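Side-chain contacts in periplasmic sugar-binding domain protein (Pseudomonas fluorescens Pf-5, PDB 3H75), which probably binds a carbohydrate in the cleft between its two alpha/beta lobes, as periplasmic solute-binding proteins of its family do: residues E16-S21 / G239-P244; Q161-G166 / A260-L265; L294-A297 / A301-R304. All coordinates share one frame; numbering follows the deposited sequence.

Three contacts in this two-lobed binder show how a probable sugar cleft and the interlobe connections lie against one another. Contacts 1 and 2 have centres about 12 Å apart and meet at H262, whose NE2 lies 3.2 Å from F18 CE1. Both reach one bound glycerol, held by N241 of contact 1 and by R163 and H262 of contact 2; the sulfate bound by W19 in contact 1 lies about 6 Å from the R163 side chain. Contact 3, with its centre about 13 Å from that of contact 1 and 14 Å from that of contact 2, is more peripheral. It joins them through F295, where CE1 comes 3.4 Å from V240 CG1, and through the backbone pairing of A260 with Q296.

Contact 1: E16-S21 / G239-P244; sequences ETFWVS and GVNSSP. With SO4 (sulfate ion), chain B.
F18 and N241 form the close-fitting part of this contact, an aromatic ring against a carboxamide. Their planes are nearly parallel, 18° apart, while the side chains cross at about a right angle. OD1 of N241 approaches CD1 of F18 obliquely at 3.6 Å, while ND2 of N241 sits 3.8 Å from CB of F18. With CG of F18 anti to the backbone N (chi1 171°), the ring is carried off the first turn of helix 17-33 to lie against N241. There its CE2 lies over the centre of one face of W19, 3.6 Å above the plane, and the F18 ring also stacks on H262. The amide is held by stronger polar partners than this packing: ND2 of N241 bonds to D214, and OD1 bonds to a glycerol molecule.

Toward the exposed ring of P244 the fit slackens. CG2 of T17 touches CB of S243 at 3.8 Å and CD of P244 at 4.1 Å, ordinary van der Waals distances, while the hydroxyl of S243 is occupied in capping the start of helix 244-252 and bonding D214. A water adds a looser tie here, donating to OG of S21 at 2.8 Å and only weakly to O of S242. Nearby, NE1 of W19 points its N-H at sulfate O2 over 3.0 Å, a fairly straight bond (158°) at the indole edge, and R44 bonds the same ion.

A helix start in one lobe thus faces the C-terminal end of strand 236-240 in the other, the disposition found across the interlobe cleft of periplasmic binding proteins, where sugar is held in relatives.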
ATOM      1  N   GLU A  16      -0.099 -13.283  -3.794  1.00  8.41           N
ATOM      2  CA  GLU A  16      -0.899 -12.192  -3.234  1.00  7.76           C
ATOM      3  C   GLU A  16      -0.938 -11.038  -4.232  1.00  7.26           C
ATOM      4  O   GLU A  16       0.082 -10.405  -4.505  1.00  7.51           O
ATOM      5  CB  GLU A  16      -0.294 -11.743  -1.906  1.00  6.69           C
ATOM      6  CG  GLU A  16      -1.092 -10.666  -1.192  1.00  8.86           C
ATOM      7  CD  GLU A  16      -0.588 -10.399   0.211  1.00 11.12           C
ATOM      8  OE1 GLU A  16       0.296 -11.142   0.690  1.00  9.00           O
ATOM      9  OE2 GLU A  16      -1.082  -9.445   0.840  1.00 10.73           O
ATOM     10  N   THR A  17      -2.125 -10.758  -4.762  1.00  6.75           N
ATOM     11  CA  THR A  17      -2.278  -9.730  -5.781  1.00  7.12           C
ATOM     12  C   THR A  17      -1.511  -8.426  -5.590  1.00  6.23           C
ATOM     13  O   THR A  17      -0.755  -8.018  -6.476  1.00  6.21           O
ATOM     14  CB  THR A  17      -3.761  -9.413  -6.010  1.00  7.36           C
ATOM     15  OG1 THR A  17      -4.461 -10.635  -6.286  1.00 10.10           O
ATOM     16  CG2 THR A  17      -3.925  -8.476  -7.196  1.00 10.32           C
ATOM     17  N   PHE A  18      -1.692  -7.765  -4.453  1.00  6.24           N
ATOM     18  CA  PHE A  18      -1.000  -6.504  -4.238  1.00  6.23           C
ATOM     19  C   PHE A  18       0.508  -6.630  -4.277  1.00  7.16           C
ATOM     20  O   PHE A  18       1.185  -5.869  -4.969  1.00  6.46           O
ATOM     21  CB  PHE A  18      -1.374  -5.872  -2.896  1.00  7.28           C
ATOM     22  CG  PHE A  18      -0.526  -4.677  -2.552  1.00  7.05           C
ATOM     23  CD1 PHE A  18      -0.731  -3.459  -3.190  1.00  8.31           C
ATOM     24  CD2 PHE A  18       0.546  -4.801  -1.666  1.00  6.52           C
ATOM     25  CE1 PHE A  18       0.124  -2.382  -2.962  1.00  7.31           C
ATOM     26  CE2 PHE A  18       1.409  -3.731  -1.429  1.00  6.51           C
ATOM     27  CZ  PHE A  18       1.202  -2.517  -2.078  1.00  7.76           C
ATOM     28  N   TRP A  19       1.039  -7.581  -3.517  1.00  7.50           N
ATOM     29  CA  TRP A  19       2.475  -7.744  -3.454  1.00  7.43           C
ATOM     30  C   TRP A  19       3.096  -8.239  -4.751  1.00  7.14           C
ATOM     31  O   TRP A  19       4.256  -7.942  -5.032  1.00  7.36           O
ATOM     32  CB  TRP A  19       2.847  -8.607  -2.244  1.00  6.48           C
ATOM     33  CG  TRP A  19       2.836  -7.769  -0.992  1.00  6.65           C
ATOM     34  CD1 TRP A  19       1.998  -7.889   0.087  1.00  7.08           C
ATOM     35  CD2 TRP A  19       3.677  -6.641  -0.723  1.00  6.61           C
ATOM     36  NE1 TRP A  19       2.270  -6.897   1.006  1.00  7.88           N
ATOM     37  CE2 TRP A  19       3.294  -6.120   0.532  1.00  6.01           C
ATOM     38  CE3 TRP A  19       4.718  -6.020  -1.424  1.00  6.81           C
ATOM     39  CZ2 TRP A  19       3.919  -5.000   1.100  1.00  8.17           C
ATOM     40  CZ3 TRP A  19       5.338  -4.908  -0.861  1.00  7.79           C
ATOM     41  CH2 TRP A  19       4.935  -4.412   0.389  1.00  8.52           C
ATOM     42  N   VAL A  20       2.325  -8.963  -5.557  1.00  8.07           N
ATOM     43  CA  VAL A  20       2.833  -9.414  -6.844  1.00  9.47           C
ATOM     44  C   VAL A  20       2.880  -8.192  -7.771  1.00  8.53           C
ATOM     45  O   VAL A  20       3.827  -8.018  -8.537  1.00  8.71           O
ATOM     46  CB  VAL A  20       1.933 -10.506  -7.458  1.00  9.61           C
ATOM     47  CG1 VAL A  20       2.333 -10.762  -8.910  1.00 10.37           C
ATOM     48  CG2 VAL A  20       2.057 -11.792  -6.642  1.00 11.13           C
ATOM     49  N   SER A  21       1.865  -7.332  -7.690  1.00  8.27           N
ATOM     50  CA  SER A  21       1.844  -6.131  -8.517  1.00  8.67           C
ATOM     51  C   SER A  21       2.998  -5.203  -8.148  1.00  9.12           C
ATOM     52  O   SER A  21       3.590  -4.551  -9.010  1.00  8.19           O
ATOM     53  CB  SER A  21       0.508  -5.401  -8.361  1.00  8.59           C
ATOM     54  OG  SER A  21      -0.531  -6.159  -8.957  1.00  9.30           O
ATOM     55  N   GLY A 239     -12.076   0.672  -0.178  1.00  5.60           N
ATOM     56  CA  GLY A 239     -10.955  -0.251  -0.154  1.00  6.53           C
ATOM     57  C   GLY A 239      -9.670   0.403  -0.627  1.00  6.59           C
ATOM     58  O   GLY A 239      -9.686   1.528  -1.135  1.00  6.19           O
ATOM     59  N   VAL A 240      -8.557  -0.307  -0.445  1.00  6.75           N
ATOM     60  CA  VAL A 240      -7.232   0.156  -0.867  1.00  8.13           C
ATOM     61  C   VAL A 240      -6.585  -0.938  -1.717  1.00  9.29           C
ATOM     62  O   VAL A 240      -6.727  -2.115  -1.406  1.00  9.57           O
ATOM     63  CB  VAL A 240      -6.314   0.420   0.345  1.00  7.73           C
ATOM     64  CG1 VAL A 240      -4.967   0.945  -0.130  1.00  9.47           C
ATOM     65  CG2 VAL A 240      -6.956   1.421   1.287  1.00  8.67           C
ATOM     66  N   ASN A 241      -5.881  -0.527  -2.774  1.00  8.91           N
ATOM     67  CA  ASN A 241      -5.160  -1.389  -3.728  1.00  8.57           C
ATOM     68  C   ASN A 241      -5.789  -1.278  -5.120  1.00  8.95           C
ATOM     69  O   ASN A 241      -6.562  -0.349  -5.386  1.00  8.90           O
ATOM     70  CB  ASN A 241      -5.138  -2.870  -3.301  1.00  8.66           C
ATOM     71  CG  ASN A 241      -4.382  -3.114  -1.991  1.00  6.50           C
ATOM     72  OD1 ASN A 241      -3.693  -2.237  -1.470  1.00  8.08           O
ATOM     73  ND2 ASN A 241      -4.509  -4.329  -1.462  1.00  7.03           N
ATOM     74  N   SER A 242      -5.466  -2.214  -6.007  1.00  8.59           N
ATOM     75  CA  SER A 242      -5.998  -2.167  -7.368  1.00  8.90           C
ATOM     76  C   SER A 242      -6.147  -3.537  -8.016  1.00 10.14           C
ATOM     77  O   SER A 242      -5.813  -3.715  -9.193  1.00 10.14           O
ATOM     78  CB  SER A 242      -5.106  -1.274  -8.242  1.00 10.96           C
ATOM     79  OG  SER A 242      -3.774  -1.768  -8.288  1.00 11.66           O
ATOM     80  N   SER A 243      -6.645  -4.510  -7.263  1.00  8.92           N
ATOM     81  CA  SER A 243      -6.829  -5.841  -7.832  1.00  9.66           C
ATOM     82  C   SER A 243      -7.830  -5.738  -8.978  1.00 11.36           C
ATOM     83  O   SER A 243      -8.707  -4.870  -8.981  1.00 10.25           O
ATOM     84  CB  SER A 243      -7.357  -6.816  -6.781  1.00  9.95           C
ATOM     85  OG  SER A 243      -8.665  -6.467  -6.369  1.00 10.10           O
ATOM     86  N   PRO A 244      -7.712  -6.627  -9.972  1.00 11.46           N
ATOM     87  CA  PRO A 244      -8.631  -6.598 -11.111  1.00 12.06           C
ATOM     88  C   PRO A 244     -10.097  -6.576 -10.690  1.00 11.41           C
ATOM     89  O   PRO A 244     -10.886  -5.795 -11.224  1.00 11.54           O
ATOM     90  CB  PRO A 244      -8.265  -7.864 -11.879  1.00 12.51           C
ATOM     91  CG  PRO A 244      -6.795  -7.986 -11.619  1.00 12.90           C
ATOM     92  CD  PRO A 244      -6.698  -7.682 -10.139  1.00 11.46           C
TER
HETATM   93  S   SO4 B 400       1.707  -5.317   4.753  1.00 13.24           S
HETATM   94  O1  SO4 B 400       1.184  -3.973   5.077  1.00 12.62           O
HETATM   95  O2  SO4 B 400       1.084  -5.784   3.505  1.00 10.26           O
HETATM   96  O3  SO4 B 400       3.163  -5.210   4.578  1.00 11.85           O
HETATM   97  O4  SO4 B 400       1.384  -6.246   5.858  1.00 11.55           O
HETATM   98  O   HOH W   1      -3.144  -5.259  -8.347  1.00  9.53           O

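Contact 2: Q161-G166 / A260-L265; sequences QLRERG and AGHFTL. With GOL (glycerol), chain D.
R163 and H262 cross at about a right angle, with NH2 of the arginine 3.3 Å from NE2 of the histidine. The arginine comes from helix 158-173 and the histidine from the connection after strand 257-260. Guanidinium and imidazole planes stand nearly perpendicular, 86° apart. The arginine spans the distance because its chain is extended from CG to NE (chi2 173°).

The clear hydrogen bonds go to a glycerol, probably from the crystallisation liquor, that lies beside the pair and is gripped by both. NH1 of R163 gives glycerol O2 a straight bond of 2.9 Å (164°) in the guanidinium plane, and NH2 of R163 reaches glycerol O1 at 3.0 Å. NE2 of H262 shares glycerol O1 at 3.2 Å, near the imidazole plane, and adds a weak bond to O2.

Residues 260-265 form one of the interlobe crossovers of the type I periplasmic-binding-protein fold, leading from strand 257-260 of one lobe to helix 265-277, where L265 packs on Y22 of the other. T264 OG1 braces this turn with a 2.7 Å bond to G261 O, almost straight on to the carbonyl.

A salt bridge from NE to D122 steadies the arginine, and NH1 also bonds the backbone O of A212. A leucine in its place would probably leave D122 without its cationic mate and H262 without its partner in holding the glycerol.

The H262 ring also meets that of F295, their planes inclined to each other.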
ATOM      1  N   GLN A 161      -2.002   0.451  11.051  1.00  9.82           N
ATOM      2  CA  GLN A 161      -2.023   1.504  12.064  1.00  9.43           C
ATOM      3  C   GLN A 161      -2.250   2.890  11.468  1.00  8.88           C
ATOM      4  O   GLN A 161      -3.072   3.663  11.971  1.00  8.77           O
ATOM      5  CB  GLN A 161      -0.711   1.507  12.852  1.00 10.31           C
ATOM      6  CG  GLN A 161      -0.387   0.190  13.524  1.00 15.94           C
ATOM      7  CD  GLN A 161       0.944   0.237  14.245  1.00 18.06           C
ATOM      8  OE1 GLN A 161       1.928   0.740  13.710  1.00 18.22           O
ATOM      9  NE2 GLN A 161       0.983  -0.300  15.459  1.00 24.13           N
ATOM     10  N   LEU A 162      -1.515   3.208  10.406  1.00  8.32           N
ATOM     11  CA  LEU A 162      -1.634   4.509   9.761  1.00  8.40           C
ATOM     12  C   LEU A 162      -2.994   4.717   9.108  1.00  7.99           C
ATOM     13  O   LEU A 162      -3.579   5.795   9.215  1.00  6.53           O
ATOM     14  CB  LEU A 162      -0.524   4.691   8.725  1.00  9.93           C
ATOM     15  CG  LEU A 162       0.880   4.868   9.313  1.00 11.60           C
ATOM     16  CD1 LEU A 162       1.915   4.855   8.189  1.00 13.15           C
ATOM     17  CD2 LEU A 162       0.939   6.172  10.097  1.00 14.95           C
ATOM     18  N   ARG A 163      -3.507   3.696   8.429  1.00  7.16           N
ATOM     19  CA  ARG A 163      -4.812   3.849   7.806  1.00  5.41           C
ATOM     20  C   ARG A 163      -5.880   4.012   8.882  1.00  6.36           C
ATOM     21  O   ARG A 163      -6.808   4.807   8.722  1.00  5.63           O
ATOM     22  CB  ARG A 163      -5.103   2.664   6.879  1.00  5.91           C
ATOM     23  CG  ARG A 163      -4.176   2.685   5.673  1.00  6.32           C
ATOM     24  CD  ARG A 163      -4.296   1.455   4.793  1.00  8.34           C
ATOM     25  NE  ARG A 163      -3.140   1.380   3.908  1.00  8.99           N
ATOM     26  CZ  ARG A 163      -2.849   0.352   3.116  1.00  8.21           C
ATOM     27  NH1 ARG A 163      -3.638  -0.716   3.069  1.00  7.40           N
ATOM     28  NH2 ARG A 163      -1.729   0.375   2.404  1.00  9.29           N
ATOM     29  N   GLU A 164      -5.739   3.291   9.991  1.00  6.34           N
ATOM     30  CA  GLU A 164      -6.703   3.410  11.077  1.00  7.51           C
ATOM     31  C   GLU A 164      -6.617   4.796  11.704  1.00  7.14           C
ATOM     32  O   GLU A 164      -7.635   5.370  12.092  1.00  6.73           O
ATOM     33  CB  GLU A 164      -6.459   2.364  12.167  1.00 10.05           C
ATOM     34  CG  GLU A 164      -7.564   2.369  13.223  1.00 15.35           C
ATOM     35  CD  GLU A 164      -7.352   1.353  14.328  1.00 19.85           C
ATOM     36  OE1 GLU A 164      -6.779   0.278  14.043  1.00 18.48           O
ATOM     37  OE2 GLU A 164      -7.780   1.624  15.474  1.00 20.38           O
ATOM     38  N   ARG A 165      -5.406   5.337  11.813  1.00  6.39           N
ATOM     39  CA  ARG A 165      -5.252   6.667  12.390  1.00  6.48           C
ATOM     40  C   ARG A 165      -6.045   7.663  11.548  1.00  6.41           C
ATOM     41  O   ARG A 165      -6.716   8.542  12.086  1.00  6.35           O
ATOM     42  CB  ARG A 165      -3.771   7.073  12.437  1.00  7.40           C
ATOM     43  CG  ARG A 165      -3.533   8.544  12.773  1.00  9.90           C
ATOM     44  CD  ARG A 165      -4.113   8.938  14.127  1.00 13.40           C
ATOM     45  NE  ARG A 165      -3.982  10.375  14.366  1.00 15.43           N
ATOM     46  CZ  ARG A 165      -4.531  11.020  15.391  1.00 13.42           C
ATOM     47  NH1 ARG A 165      -5.258  10.355  16.281  1.00 11.97           N
ATOM     48  NH2 ARG A 165      -4.355  12.332  15.524  1.00 14.38           N
ATOM     49  N   GLY A 166      -5.972   7.512  10.226  1.00  6.18           N
ATOM     50  CA  GLY A 166      -6.706   8.394   9.331  1.00  5.58           C
ATOM     51  C   GLY A 166      -8.195   8.244   9.560  1.00  6.34           C
ATOM     52  O   GLY A 166      -8.931   9.232   9.599  1.00  7.30           O
ATOM     53  N   ALA A 260      -5.784   3.957  -4.539  1.00  9.11           N
ATOM     54  CA  ALA A 260      -4.726   3.182  -5.173  1.00  8.33           C
ATOM     55  C   ALA A 260      -3.535   4.042  -5.531  1.00  8.80           C
ATOM     56  O   ALA A 260      -3.632   5.268  -5.561  1.00  8.09           O
ATOM     57  CB  ALA A 260      -5.262   2.495  -6.427  1.00  9.80           C
ATOM     58  N   GLY A 261      -2.410   3.384  -5.791  1.00  8.53           N
ATOM     59  CA  GLY A 261      -1.205   4.098  -6.169  1.00  9.62           C
ATOM     60  C   GLY A 261       0.060   3.660  -5.459  1.00  9.83           C
ATOM     61  O   GLY A 261       1.152   3.773  -6.020  1.00  9.33           O
ATOM     62  N   HIS A 262      -0.060   3.144  -4.241  1.00  9.48           N
ATOM     63  CA  HIS A 262       1.131   2.745  -3.504  1.00 10.36           C
ATOM     64  C   HIS A 262       1.857   1.508  -4.028  1.00  8.74           C
ATOM     65  O   HIS A 262       2.980   1.229  -3.609  1.00  9.36           O
ATOM     66  CB  HIS A 262       0.820   2.597  -2.003  1.00 10.95           C
ATOM     67  CG  HIS A 262      -0.002   1.397  -1.650  1.00 12.26           C
ATOM     68  ND1 HIS A 262      -1.152   1.049  -2.325  1.00 12.53           N
ATOM     69  CD2 HIS A 262       0.121   0.504  -0.639  1.00 13.01           C
ATOM     70  CE1 HIS A 262      -1.703  -0.001  -1.746  1.00 14.67           C
ATOM     71  NE2 HIS A 262      -0.949  -0.353  -0.719  1.00 13.65           N
ATOM     72  N   PHE A 263       1.241   0.777  -4.952  1.00  8.88           N
ATOM     73  CA  PHE A 263       1.897  -0.404  -5.500  1.00  7.28           C
ATOM     74  C   PHE A 263       3.087   0.013  -6.356  1.00  8.31           C
ATOM     75  O   PHE A 263       3.912  -0.818  -6.726  1.00  8.25           O
ATOM     76  CB  PHE A 263       0.920  -1.248  -6.334  1.00  7.84           C
ATOM     77  CG  PHE A 263       0.624  -0.687  -7.703  1.00  9.28           C
ATOM     78  CD1 PHE A 263       1.388  -1.061  -8.811  1.00  9.70           C
ATOM     79  CD2 PHE A 263      -0.422   0.207  -7.884  1.00  8.98           C
ATOM     80  CE1 PHE A 263       1.109  -0.546 -10.079  1.00 11.20           C
ATOM     81  CE2 PHE A 263      -0.707   0.726  -9.143  1.00  9.71           C
ATOM     82  CZ  PHE A 263       0.058   0.348 -10.241  1.00 10.53           C
ATOM     83  N   THR A 264       3.178   1.304  -6.658  1.00  7.59           N
ATOM     84  CA  THR A 264       4.274   1.818  -7.477  1.00  7.41           C
ATOM     85  C   THR A 264       5.508   2.192  -6.658  1.00  8.54           C
ATOM     86  O   THR A 264       6.572   2.432  -7.224  1.00  7.42           O
ATOM     87  CB  THR A 264       3.860   3.092  -8.244  1.00  6.69           C
ATOM     88  OG1 THR A 264       3.487   4.107  -7.303  1.00  7.26           O
ATOM     89  CG2 THR A 264       2.700   2.809  -9.184  1.00  8.04           C
ATOM     90  N   LEU A 265       5.380   2.238  -5.336  1.00  8.24           N
ATOM     91  CA  LEU A 265       6.499   2.665  -4.497  1.00  8.01           C
ATOM     92  C   LEU A 265       7.820   1.944  -4.734  1.00  7.85           C
ATOM     93  O   LEU A 265       8.873   2.583  -4.758  1.00  7.43           O
ATOM     94  CB  LEU A 265       6.118   2.582  -3.016  1.00  7.49           C
ATOM     95  CG  LEU A 265       6.966   3.480  -2.104  1.00  9.16           C
ATOM     96  CD1 LEU A 265       6.159   3.868  -0.876  1.00 10.31           C
ATOM     97  CD2 LEU A 265       8.241   2.764  -1.718  1.00  9.02           C
TER
HETATM   98  C1  GOL D 402      -0.660  -3.248   2.258  1.00 19.28           C
HETATM   99  O1  GOL D 402      -0.142  -2.060   1.843  1.00 23.36           O
HETATM  100  C2  GOL D 402      -1.695  -3.639   1.222  1.00 17.29           C
HETATM  101  O2  GOL D 402      -2.711  -2.573   1.042  1.00 16.53           O
HETATM  102  C3  GOL D 402      -2.303  -4.984   1.667  1.00 16.98           C
HETATM  103  O3  GOL D 402      -3.272  -5.547   0.886  1.00 11.08           O

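Contact 3: L294-A297 / A301-R304; sequences LFQA and AQAR
Q296 and A297 form a short extended strand, while Q302 belongs to the first turn of helix 300-309, which brings the CA atoms of A297 and Q302 to 9.6 Å, a gap that the two long glutamine side chains span here. Each has CG beside its own backbone N and a chain extended beyond it (chi2 -176° in Q296, 176° in Q302), and their side chains cross at about a right angle. NE2 of Q302 donates to OE1 of Q296 over 3.3 Å, a reasonably straight but long and weak bond, between amides whose planes are 47° apart.

The strand is an edge strand of the mixed sheet, running antiparallel to 257-260, and it ends one of the interlobe crossovers of the periplasmic-binding-protein fold. Just before it, the backbone N atoms of L294 and F295 both bond to D121 OD1.

The other amide atom of Q302 has a firmer role. Its OE1 accepts from T299 N, immediately ahead of the helix, which pins the amide and leaves NE2 turned to Q296. A water lies 2.6 Å from the same OE1 and 3.0 Å from A297 O; it probably links the two, although it has more acceptors nearby than protons to give them. On the helix, A303 packs against L247, L250 and I251 of helix 244-252.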
ATOM      1  N   LEU A 294       1.161   9.163  -2.856  1.00 13.65           N
ATOM      2  CA  LEU A 294       0.869   8.287  -3.980  1.00 12.24           C
ATOM      3  C   LEU A 294      -0.597   7.898  -4.117  1.00 12.47           C
ATOM      4  O   LEU A 294      -1.067   7.635  -5.227  1.00 13.74           O
ATOM      5  CB  LEU A 294       1.712   7.010  -3.877  1.00 12.53           C
ATOM      6  CG  LEU A 294       3.233   7.182  -3.876  1.00 11.55           C
ATOM      7  CD1 LEU A 294       3.891   5.832  -3.664  1.00 12.45           C
ATOM      8  CD2 LEU A 294       3.689   7.793  -5.200  1.00 12.97           C
ATOM      9  N   PHE A 295      -1.321   7.867  -3.004  1.00 10.72           N
ATOM     10  CA  PHE A 295      -2.723   7.470  -3.046  1.00 11.69           C
ATOM     11  C   PHE A 295      -3.660   8.446  -3.728  1.00 12.53           C
ATOM     12  O   PHE A 295      -3.540   9.661  -3.578  1.00 14.54           O
ATOM     13  CB  PHE A 295      -3.250   7.198  -1.636  1.00 12.65           C
ATOM     14  CG  PHE A 295      -2.850   5.864  -1.086  1.00 12.27           C
ATOM     15  CD1 PHE A 295      -3.256   4.689  -1.709  1.00 12.66           C
ATOM     16  CD2 PHE A 295      -2.078   5.778   0.065  1.00 12.78           C
ATOM     17  CE1 PHE A 295      -2.898   3.444  -1.190  1.00 12.76           C
ATOM     18  CE2 PHE A 295      -1.714   4.538   0.592  1.00 13.94           C
ATOM     19  CZ  PHE A 295      -2.127   3.369  -0.039  1.00 14.23           C
ATOM     20  N   GLN A 296      -4.592   7.881  -4.484  1.00 11.25           N
ATOM     21  CA  GLN A 296      -5.615   8.641  -5.188  1.00 13.53           C
ATOM     22  C   GLN A 296      -6.893   7.823  -5.148  1.00 11.18           C
ATOM     23  O   GLN A 296      -6.856   6.601  -5.291  1.00 10.03           O
ATOM     24  CB  GLN A 296      -5.242   8.860  -6.655  1.00 14.79           C
ATOM     25  CG  GLN A 296      -4.173   9.895  -6.919  1.00 20.25           C
ATOM     26  CD  GLN A 296      -3.955  10.112  -8.405  1.00 24.35           C
ATOM     27  OE1 GLN A 296      -4.910  10.327  -9.156  1.00 27.10           O
ATOM     28  NE2 GLN A 296      -2.698  10.064  -8.838  1.00 28.08           N
ATOM     29  N   ALA A 297      -8.018   8.497  -4.944  1.00 11.19           N
ATOM     30  CA  ALA A 297      -9.311   7.826  -4.950  1.00 11.20           C
ATOM     31  C   ALA A 297      -9.634   7.713  -6.438  1.00 12.22           C
ATOM     32  O   ALA A 297     -10.056   8.684  -7.067  1.00 12.32           O
ATOM     33  CB  ALA A 297     -10.349   8.678  -4.240  1.00 12.03           C
ATOM     34  N   ALA A 301     -12.756   5.993 -14.876  1.00 14.78           N
ATOM     35  CA  ALA A 301     -11.893   6.093 -16.050  1.00 16.15           C
ATOM     36  C   ALA A 301     -10.479   5.603 -15.750  1.00 16.01           C
ATOM     37  O   ALA A 301      -9.889   4.864 -16.537  1.00 17.06           O
ATOM     38  CB  ALA A 301     -11.851   7.534 -16.545  1.00 17.30           C
ATOM     39  N   GLN A 302      -9.935   6.021 -14.612  1.00 15.20           N
ATOM     40  CA  GLN A 302      -8.596   5.602 -14.218  1.00 14.13           C
ATOM     41  C   GLN A 302      -8.571   4.109 -13.919  1.00 13.96           C
ATOM     42  O   GLN A 302      -7.612   3.415 -14.253  1.00 12.70           O
ATOM     43  CB  GLN A 302      -8.146   6.369 -12.975  1.00 15.87           C
ATOM     44  CG  GLN A 302      -7.979   7.861 -13.187  1.00 17.12           C
ATOM     45  CD  GLN A 302      -7.616   8.574 -11.901  1.00 19.69           C
ATOM     46  OE1 GLN A 302      -8.328   8.469 -10.902  1.00 18.09           O
ATOM     47  NE2 GLN A 302      -6.504   9.301 -11.917  1.00 23.51           N
ATOM     48  N   ALA A 303      -9.626   3.621 -13.273  1.00 12.24           N
ATOM     49  CA  ALA A 303      -9.718   2.205 -12.930  1.00 11.66           C
ATOM     50  C   ALA A 303      -9.739   1.354 -14.194  1.00 12.41           C
ATOM     51  O   ALA A 303      -9.165   0.270 -14.227  1.00 12.12           O
ATOM     52  CB  ALA A 303     -10.970   1.947 -12.097  1.00 11.47           C
ATOM     53  N   ARG A 304     -10.407   1.851 -15.231  1.00 13.37           N
ATOM     54  CA  ARG A 304     -10.499   1.140 -16.503  1.00 15.35           C
ATOM     55  C   ARG A 304      -9.102   0.969 -17.098  1.00 14.28           C
ATOM     56  O   ARG A 304      -8.762  -0.098 -17.606  1.00 15.32           O
ATOM     57  CB  ARG A 304     -11.382   1.924 -17.480  1.00 18.88           C
ATOM     58  CG  ARG A 304     -11.582   1.270 -18.846  1.00 24.26           C
ATOM     59  CD  ARG A 304     -12.852   0.422 -18.898  1.00 28.27           C
ATOM     60  NE  ARG A 304     -12.627  -0.971 -18.521  1.00 32.17           N
ATOM     61  CZ  ARG A 304     -13.591  -1.885 -18.433  1.00 31.91           C
ATOM     62  NH1 ARG A 304     -14.849  -1.553 -18.689  1.00 33.76           N
ATOM     63  NH2 ARG A 304     -13.297  -3.134 -18.097  1.00 33.82           N
TER
HETATM   64  O   HOH W   2      -8.170  10.157  -8.884  1.00 23.48           O